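Local structure of ABC transporter substrate-binding protein-branched chain amino acid transport (Streptococcus pneumoniae, 4GNR) at residues L33-I38 / D288-V293. The protein binds isoleucine and probably other branched-chain amino acids as the surface-exposed substrate-binding component LivJ of an ABC transporter, probably delivering them to the membrane permease for uptake. Numbering follows the deposited sequence.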
# COMPACT_ATOMS: atom_id res chain seq x y z
N LEU A 33 -9.67 5.97 -12.71
CA LEU A 33 -9.74 7.43 -12.89
C LEU A 33 -8.64 7.87 -13.88
O LEU A 33 -8.89 8.66 -14.79
CB LEU A 33 -9.59 8.14 -11.56
CG LEU A 33 -9.61 9.66 -11.59
CD1 LEU A 33 -10.94 10.18 -12.13
CD2 LEU A 33 -9.27 10.23 -10.22
N ALA A 34 -7.42 7.38 -13.68
CA ALA A 34 -6.32 7.72 -14.58
C ALA A 34 -6.65 7.27 -16.02
O ALA A 34 -6.44 8.04 -16.97
CB ALA A 34 -5.03 7.09 -14.10
N VAL A 35 -7.12 6.03 -16.18
CA VAL A 35 -7.46 5.54 -17.52
C VAL A 35 -8.51 6.45 -18.18
O VAL A 35 -8.40 6.83 -19.34
CB VAL A 35 -7.95 4.09 -17.50
CG1 VAL A 35 -8.55 3.72 -18.83
CG2 VAL A 35 -6.80 3.17 -17.12
N ASP A 36 -9.56 6.76 -17.43
CA ASP A 36 -10.64 7.60 -17.97
C ASP A 36 -10.12 8.93 -18.46
O ASP A 36 -10.51 9.43 -19.53
CB ASP A 36 -11.75 7.76 -16.94
CG ASP A 36 -12.53 6.47 -16.68
OD1 ASP A 36 -12.43 5.48 -17.43
OD2 ASP A 36 -13.32 6.52 -15.72
N GLU A 37 -9.27 9.55 -17.66
CA GLU A 37 -8.71 10.85 -18.03
C GLU A 37 -7.82 10.77 -19.24
O GLU A 37 -7.90 11.60 -20.15
CB GLU A 37 -7.97 11.46 -16.85
CG GLU A 37 -8.89 11.84 -15.71
CD GLU A 37 -8.14 12.37 -14.49
OE1 GLU A 37 -6.92 12.16 -14.44
OE2 GLU A 37 -8.79 12.93 -13.57
N ILE A 38 -6.94 9.77 -19.27
CA ILE A 38 -6.04 9.59 -20.41
C ILE A 38 -6.87 9.36 -21.68
O ILE A 38 -6.59 9.95 -22.74
CB ILE A 38 -5.06 8.43 -20.14
CG1 ILE A 38 -4.10 8.84 -19.03
CG2 ILE A 38 -4.31 8.07 -21.44
CD1 ILE A 38 -3.37 7.62 -18.41
N ASP A 288 -0.85 6.92 -10.17
CA ASP A 288 0.50 7.11 -10.70
C ASP A 288 0.98 5.89 -11.49
O ASP A 288 1.64 6.06 -12.52
CB ASP A 288 1.50 7.46 -9.60
CG ASP A 288 1.48 8.93 -9.20
OD1 ASP A 288 0.77 9.74 -9.82
OD2 ASP A 288 2.27 9.26 -8.27
N SER A 289 0.70 4.68 -11.02
CA SER A 289 1.13 3.48 -11.74
C SER A 289 0.55 3.44 -13.15
O SER A 289 1.25 3.07 -14.10
CB SER A 289 0.80 2.20 -10.99
OG SER A 289 1.67 1.93 -9.90
N VAL A 290 -0.73 3.80 -13.30
CA VAL A 290 -1.31 3.84 -14.65
C VAL A 290 -0.58 4.86 -15.53
O VAL A 290 -0.28 4.58 -16.68
CB VAL A 290 -2.83 4.10 -14.61
CG1 VAL A 290 -3.36 4.44 -16.00
CG2 VAL A 290 -3.54 2.92 -14.01
N HIS A 291 -0.32 6.06 -15.00
CA HIS A 291 0.41 7.06 -15.79
C HIS A 291 1.80 6.57 -16.16
O HIS A 291 2.28 6.85 -17.27
CB HIS A 291 0.45 8.41 -15.07
CG HIS A 291 -0.78 9.20 -15.27
ND1 HIS A 291 -0.96 9.92 -16.43
CD2 HIS A 291 -1.89 9.37 -14.53
CE1 HIS A 291 -2.12 10.52 -16.39
NE2 HIS A 291 -2.71 10.22 -15.25
N LEU A 292 2.49 5.90 -15.25
CA LEU A 292 3.82 5.36 -15.55
C LEU A 292 3.74 4.39 -16.74
O LEU A 292 4.58 4.43 -17.65
CB LEU A 292 4.39 4.64 -14.32
CG LEU A 292 4.93 5.59 -13.23
CD1 LEU A 292 5.02 4.90 -11.89
CD2 LEU A 292 6.29 6.14 -13.66
N VAL A 293 2.76 3.50 -16.71
CA VAL A 293 2.56 2.52 -17.80
C VAL A 293 2.17 3.23 -19.10
O VAL A 293 2.71 2.91 -20.16
CB VAL A 293 1.53 1.47 -17.41
CG1 VAL A 293 1.11 0.61 -18.60
CG2 VAL A 293 2.06 0.59 -16.26
O HOH W 1 -4.70 12.07 -15.98
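Val290 touches Ala34, Val35 and Ile38 with its methyl CG1, and this apolar cluster forms one side of the interface. Ala34 CB lies 3.7 Å from Val290 CG1 and rests equally on Val290 CB; here the CA atoms of the two residues come within 6.3 Å, the shortest such distance between the segments, consistent with the small side chain of Ala34. Val35 reaches the same methyl with CG2, at 3.8 Å, its side chain crossing that of Val290 at roughly a right angle. Val290 CG1 stands anti to the backbone N (chi1 168°), the setting that carries this branch into the interface.

The second kind of contact is with an aromatic ring. The side chains of Ile38 and His291 run alongside each other, pointing opposite ways, and Ile38 CD1 makes a CH-pi contact over one face of the imidazole, 4.0 Å from the centroid and 21° off the ring normal. Ile38 CG1 also touches His291 CE1, at 3.7 Å. Ala34 CB approaches the CD2 side of the ring obliquely.

The polar link runs through water. A water donates a hydrogen bond to Glu37 OE1 (2.7 Å) and is hydrogen-bonded to His291 NE2 at 2.8 Å, in the ring plane, so it could restrain rotation of the ring. Glu37 OE1 is also hydrogen-bonded to Tyr287 OH, and the Tyr287 ring, one turn before His291, meets the imidazole.

The axes of the short segments approach to 9.0 Å at 44°. Helix 21-40 follows the first strand, 7-14, of the five-stranded parallel sheet, and helix 281-297 packs against strand 102-104 of that sheet through Ile103. The contact is thus helix-on-helix packing in one alpha/beta lobe of the two-lobed periplasmic binding protein fold, joining an early helix to one from late in the chain.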